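Local coordinates for cell death abnormality protein 2 (Caenorhabditis elegans, PDB 3QWX) that acts as a CRK-family SH2–SH3 signalling adaptor required for cell migration and for the engulfment of cell corpses, at residues L27-P31 with L51-E55; K115-V121 with R142-K148. All coordinates share one frame; numbering follows the deposited sequence.

The two contacts lie in different domains of this adaptor fragment, contact 1 in the SH2 domain and contact 2 in the SH3 domain, with centres about 21 Å apart and nearest atoms about 5 Å apart without touching. They share no helix or strand. Contact 1 fastens the end of a helix to a central sheet, and its polar part is a buried arginine side chain reaching backbone oxygens. Contact 2 joins a strand and the loop leading into it to the neighbouring strand, mainly by main-chain bonds, burying 710 Å² against 267 Å² in contact 1. Both are partly buried, but contact 2 has more exposed residues and adds a salt bridge between side chains where it is more exposed.

Contact 1. Residues L27-P31 with L51-E55; sequences LLGEP and LTVRE
L28 of helix 21-29 and the residues after it pack on T52 and R54 of strand 49-54 in the SH2 domain, where the strand belongs to the central antiparallel part of the sheet. This is the helix-against-sheet layer characteristic of the SH2 fold. The apolar half is made by one branch of L28, whose CD1 reaches across to the strand and lies 3.5 Å from T52 CG2, a tight carbon pair. The same methyl sits 3.1 Å from the backbone O of T52. L28 also touches T37 and L39 of strand 37-42, and thus spans two adjacent strands. From that strand R41 NE donates a hydrogen bond to T52 OG1; R41 matches the arginine of the SH2 FLVR motif and is probably the phosphotyrosine-binding one, with T52 in its second shell.

The polar half belongs to R54. Its CG is anti to the backbone N (chi1 175°) and the chain then bends at chi2 (63°), which carries the guanidinium past the carbonyl of L28 to the residues that follow. NE bonds A56 O, and NH2 forms a long, weak ion pair with D57. NH1 grips two backbone oxygens near the guanidinium plane, L28 O at 2.8 Å and E30 O at 2.7 Å, the latter bond nearly straight (170°) although NH1 stands above the E30 carbonyl plane.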
loop_
_atom_site.group_PDB
_atom_site.type_symbol
_atom_site.label_atom_id
_atom_site.label_comp_id
_atom_site.label_asym_id
_atom_site.label_seq_id
_atom_site.Cartn_x
_atom_site.Cartn_y
_atom_site.Cartn_z
ATOM N N LEU A 27 9.613 -3.655 8.137
ATOM C CA LEU A 27 9.844 -2.480 7.293
ATOM C C LEU A 27 9.522 -1.169 8.024
ATOM O O LEU A 27 10.316 -0.228 8.010
ATOM C CB LEU A 27 9.044 -2.581 5.988
ATOM C CG LEU A 27 9.440 -3.722 5.047
ATOM C CD1 LEU A 27 8.592 -3.707 3.772
ATOM C CD2 LEU A 27 10.934 -3.667 4.706
ATOM N N LEU A 28 8.358 -1.108 8.665
ATOM C CA LEU A 28 7.939 0.113 9.345
ATOM C C LEU A 28 8.690 0.340 10.659
ATOM O O LEU A 28 8.720 1.462 11.179
ATOM C CB LEU A 28 6.415 0.142 9.538
ATOM C CG LEU A 28 5.634 0.540 8.273
ATOM C CD1 LEU A 28 4.153 0.321 8.448
ATOM C CD2 LEU A 28 5.885 1.999 7.886
ATOM N N GLY A 29 9.321 -0.716 11.173
ATOM C CA GLY A 29 10.106 -0.622 12.389
ATOM C C GLY A 29 11.558 -0.196 12.198
ATOM O O GLY A 29 12.271 0.044 13.179
ATOM N N GLU A 30 11.999 -0.100 10.944
ATOM C CA GLU A 30 13.377 0.293 10.647
ATOM C C GLU A 30 13.681 1.696 11.200
ATOM O O GLU A 30 12.797 2.554 11.254
ATOM C CB GLU A 30 13.671 0.157 9.139
ATOM C CG GLU A 30 13.661 -1.308 8.681
ATOM C CD GLU A 30 14.089 -1.512 7.239
ATOM O OE1 GLU A 30 14.017 -0.563 6.432
ATOM O OE2 GLU A 30 14.496 -2.644 6.913
ATOM N N PRO A 31 14.928 1.923 11.650
ATOM C CA PRO A 31 15.276 3.140 12.410
ATOM C C PRO A 31 15.017 4.437 11.659
ATOM O O PRO A 31 14.677 5.436 12.290
ATOM C CB PRO A 31 16.781 2.979 12.674
ATOM C CG PRO A 31 17.022 1.512 12.598
ATOM C CD PRO A 31 16.054 0.978 11.569
ATOM N N LEU A 51 -4.086 -2.031 8.566
ATOM C CA LEU A 51 -3.339 -0.796 8.506
ATOM C C LEU A 51 -2.175 -0.949 9.476
ATOM O O LEU A 51 -2.391 -1.190 10.662
ATOM C CB LEU A 51 -4.243 0.366 8.945
ATOM C CG LEU A 51 -3.656 1.770 9.055
ATOM C CD1 LEU A 51 -3.236 2.323 7.691
ATOM C CD2 LEU A 51 -4.666 2.689 9.713
ATOM N N THR A 52 -0.954 -0.805 8.974
ATOM C CA THR A 52 0.264 -0.882 9.797
ATOM C C THR A 52 0.969 0.483 9.838
ATOM O O THR A 52 1.215 1.088 8.792
ATOM C CB THR A 52 1.252 -1.987 9.272
ATOM O OG1 THR A 52 0.571 -3.244 9.197
ATOM C CG2 THR A 52 2.457 -2.138 10.202
ATOM N N VAL A 53 1.279 0.957 11.049
ATOM C CA VAL A 53 1.755 2.323 11.279
ATOM C C VAL A 53 2.944 2.376 12.255
ATOM O O VAL A 53 2.948 1.703 13.280
ATOM C CB VAL A 53 0.628 3.234 11.858
ATOM C CG1 VAL A 53 0.975 4.709 11.692
ATOM C CG2 VAL A 53 -0.702 2.944 11.201
ATOM N N ARG A 54 3.948 3.181 11.926
ATOM C CA ARG A 54 5.023 3.504 12.867
ATOM C C ARG A 54 4.513 4.648 13.741
ATOM O O ARG A 54 4.281 5.756 13.247
ATOM C CB ARG A 54 6.268 3.953 12.099
ATOM C CG ARG A 54 7.427 4.446 12.961
ATOM C CD ARG A 54 7.985 3.371 13.878
ATOM N NE ARG A 54 9.257 3.800 14.461
ATOM C CZ ARG A 54 10.445 3.612 13.879
ATOM N NH1 ARG A 54 10.516 2.987 12.710
ATOM N NH2 ARG A 54 11.563 4.033 14.469
ATOM N N GLU A 55 4.306 4.370 15.023
ATOM C CA GLU A 55 3.643 5.330 15.911
ATOM C C GLU A 55 4.548 5.825 17.031
ATOM O O GLU A 55 4.225 6.786 17.729
ATOM C CB GLU A 55 2.352 4.729 16.485
ATOM C CG GLU A 55 1.288 4.505 15.410
ATOM C CD GLU A 55 -0.085 4.247 15.970
ATOM O OE1 GLU A 55 -0.603 5.093 16.737
ATOM O OE2 GLU A 55 -0.657 3.198 15.634
#

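Contact 2. Residues K115-V121 with R142-K148; sequences KPIIEVV and RLEILSK
V121 and L143 pair across strands 119-123 and 142-147, neighbours in the five-stranded antiparallel sheet of the SH3 fold; the 20 residues between the segments form the long excursion corresponding to the RT loop. Here the contact is most regular: V121 N bonds L143 O at 3.0 Å, and L143 N bonds V121 O at 2.9 Å. On this buried side V121 CG1 meets I145 CG1 at 3.8 Å. Further along, I118 and E119 both face I145 in a classic beta bulge, with I118 N bonded to I145 O and I145 N to E119 O.

The rest is more exposed. With chi1 at 59°, E119 CG sits between the backbone N and carbonyl carbon, and the chain runs alongside I145 (CG to CB 4.0 Å) to K148, forming a salt bridge whose hydrogen bond, OE2 to NZ 3.3 Å, is weak. Over the opposite face of the sheet, V120 CG1 lies over one face of the R142 guanidinium, toward its rim; R142 NH1 forms a salt bridge within its own strand to E144 OE2. A water bridges P116 O and L146 O.

Strand 142-147 is flanked by strand 153-157, where R157 and E155 form salt bridges with E144 and K115, while strand 171-173 borders 119-123.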
loop_
_atom_site.group_PDB
_atom_site.type_symbol
_atom_site.label_atom_id
_atom_site.label_comp_id
_atom_site.label_asym_id
_atom_site.label_seq_id
_atom_site.Cartn_x
_atom_site.Cartn_y
_atom_site.Cartn_z
ATOM N N LYS A 115 8.730 1.902 -0.867
ATOM C CA LYS A 115 9.980 1.169 -1.024
ATOM C C LYS A 115 10.977 2.000 -1.814
ATOM O O LYS A 115 10.583 2.751 -2.704
ATOM C CB LYS A 115 9.735 -0.154 -1.742
ATOM C CG LYS A 115 8.741 -1.071 -1.036
ATOM C CD LYS A 115 8.594 -2.376 -1.787
ATOM C CE LYS A 115 7.528 -3.266 -1.160
ATOM N NZ LYS A 115 7.502 -4.629 -1.762
ATOM N N PRO A 116 12.274 1.867 -1.485
ATOM C CA PRO A 116 13.366 2.566 -2.178
ATOM C C PRO A 116 13.522 2.072 -3.621
ATOM O O PRO A 116 13.164 0.938 -3.938
ATOM C CB PRO A 116 14.612 2.177 -1.371
ATOM C CG PRO A 116 14.099 1.588 -0.091
ATOM C CD PRO A 116 12.766 1.021 -0.381
ATOM N N ILE A 117 14.063 2.930 -4.473
ATOM C CA ILE A 117 14.222 2.626 -5.890
ATOM C C ILE A 117 15.564 1.940 -6.121
ATOM O O ILE A 117 16.612 2.470 -5.748
ATOM C CB ILE A 117 14.152 3.915 -6.731
ATOM C CG1 ILE A 117 12.824 4.649 -6.461
ATOM C CG2 ILE A 117 14.372 3.606 -8.216
ATOM C CD1 ILE A 117 12.831 6.139 -6.830
ATOM N N ILE A 118 15.523 0.754 -6.719
ATOM C CA ILE A 118 16.737 0.034 -7.083
ATOM C C ILE A 118 17.319 0.609 -8.371
ATOM O O ILE A 118 18.515 0.857 -8.466
ATOM C CB ILE A 118 16.457 -1.472 -7.254
ATOM C CG1 ILE A 118 16.172 -2.100 -5.893
ATOM C CG2 ILE A 118 17.632 -2.163 -7.908
ATOM C CD1 ILE A 118 15.548 -3.467 -5.973
ATOM N N GLU A 119 16.471 0.815 -9.371
ATOM C CA GLU A 119 16.918 1.505 -10.575
ATOM C C GLU A 119 15.745 2.068 -11.369
ATOM O O GLU A 119 14.595 1.672 -11.156
ATOM C CB GLU A 119 17.774 0.585 -11.449
ATOM C CG GLU A 119 17.079 -0.672 -11.911
ATOM C CD GLU A 119 17.993 -1.552 -12.755
ATOM O OE1 GLU A 119 19.229 -1.481 -12.565
ATOM O OE2 GLU A 119 17.476 -2.307 -13.610
ATOM N N VAL A 120 16.047 3.001 -12.267
ATOM C CA VAL A 120 15.052 3.587 -13.153
ATOM C C VAL A 120 15.177 2.967 -14.541
ATOM O O VAL A 120 16.272 2.882 -15.100
ATOM C CB VAL A 120 15.207 5.128 -13.252
ATOM C CG1 VAL A 120 14.134 5.722 -14.150
ATOM C CG2 VAL A 120 15.150 5.760 -11.869
ATOM N N VAL A 121 14.048 2.529 -15.088
ATOM C CA VAL A 121 14.033 1.847 -16.372
ATOM C C VAL A 121 12.973 2.476 -17.255
ATOM O O VAL A 121 12.114 3.215 -16.773
ATOM C CB VAL A 121 13.711 0.336 -16.212
ATOM C CG1 VAL A 121 14.783 -0.364 -15.385
ATOM C CG2 VAL A 121 12.327 0.143 -15.578
ATOM N N ARG A 142 8.381 5.344 -18.225
ATOM C CA ARG A 142 9.373 5.370 -17.150
ATOM C C ARG A 142 8.861 4.637 -15.913
ATOM O O ARG A 142 7.766 4.899 -15.442
ATOM C CB ARG A 142 9.718 6.823 -16.797
ATOM C CG ARG A 142 10.751 6.985 -15.684
ATOM C CD ARG A 142 10.835 8.450 -15.221
ATOM N NE ARG A 142 11.876 8.688 -14.213
ATOM C CZ ARG A 142 11.765 8.403 -12.915
ATOM N NH1 ARG A 142 10.663 7.835 -12.440
ATOM N NH2 ARG A 142 12.768 8.684 -12.084
ATOM N N LEU A 143 9.642 3.696 -15.399
ATOM C CA LEU A 143 9.222 2.947 -14.225
ATOM C C LEU A 143 10.352 2.917 -13.222
ATOM O O LEU A 143 11.517 3.136 -13.556
ATOM C CB LEU A 143 8.831 1.517 -14.590
ATOM C CG LEU A 143 7.748 1.325 -15.660
ATOM C CD1 LEU A 143 7.707 -0.125 -16.074
ATOM C CD2 LEU A 143 6.357 1.796 -15.168
ATOM N N GLU A 144 9.986 2.645 -11.985
ATOM C CA GLU A 144 10.952 2.523 -10.910
ATOM C C GLU A 144 10.912 1.091 -10.428
ATOM O O GLU A 144 9.859 0.580 -10.045
ATOM C CB GLU A 144 10.613 3.504 -9.778
ATOM C CG GLU A 144 10.979 4.939 -10.139
ATOM C CD GLU A 144 10.329 5.982 -9.224
ATOM O OE1 GLU A 144 9.607 5.588 -8.296
ATOM O OE2 GLU A 144 10.536 7.193 -9.458
ATOM N N ILE A 145 12.067 0.443 -10.459
ATOM C CA ILE A 145 12.183 -0.933 -10.013
ATOM C C ILE A 145 12.427 -0.992 -8.509
ATOM O O ILE A 145 13.381 -0.406 -8.008
ATOM C CB ILE A 145 13.321 -1.654 -10.766
ATOM C CG1 ILE A 145 13.072 -1.598 -12.279
ATOM C CG2 ILE A 145 13.467 -3.093 -10.295
ATOM C CD1 ILE A 145 11.774 -2.255 -12.739
ATOM N N LEU A 146 11.566 -1.723 -7.804
ATOM C CA LEU A 146 11.615 -1.811 -6.348
ATOM C C LEU A 146 12.208 -3.120 -5.870
ATOM O O LEU A 146 12.650 -3.233 -4.725
ATOM C CB LEU A 146 10.202 -1.706 -5.763
ATOM C CG LEU A 146 9.495 -0.356 -5.621
ATOM C CD1 LEU A 146 10.166 0.755 -6.382
ATOM C CD2 LEU A 146 8.042 -0.490 -5.998
ATOM N N SER A 147 12.185 -4.128 -6.728
ATOM C CA SER A 147 12.700 -5.421 -6.325
ATOM C C SER A 147 13.040 -6.258 -7.530
ATOM O O SER A 147 12.249 -6.350 -8.470
ATOM C CB SER A 147 11.687 -6.169 -5.460
ATOM O OG SER A 147 12.280 -7.344 -4.948
ATOM N N LYS A 148 14.225 -6.858 -7.507
ATOM C CA LYS A 148 14.579 -7.835 -8.530
ATOM C C LYS A 148 14.328 -9.263 -8.043
ATOM O O LYS A 148 15.253 -10.053 -7.866
ATOM C CB LYS A 148 16.008 -7.616 -9.010
ATOM C CG LYS A 148 16.126 -6.349 -9.827
ATOM C CD LYS A 148 17.520 -6.151 -10.383
ATOM C CE LYS A 148 17.539 -4.945 -11.313
ATOM N NZ LYS A 148 18.837 -4.810 -12.013
HETATM O O HOH W 1 13.132 -1.550 -2.822
#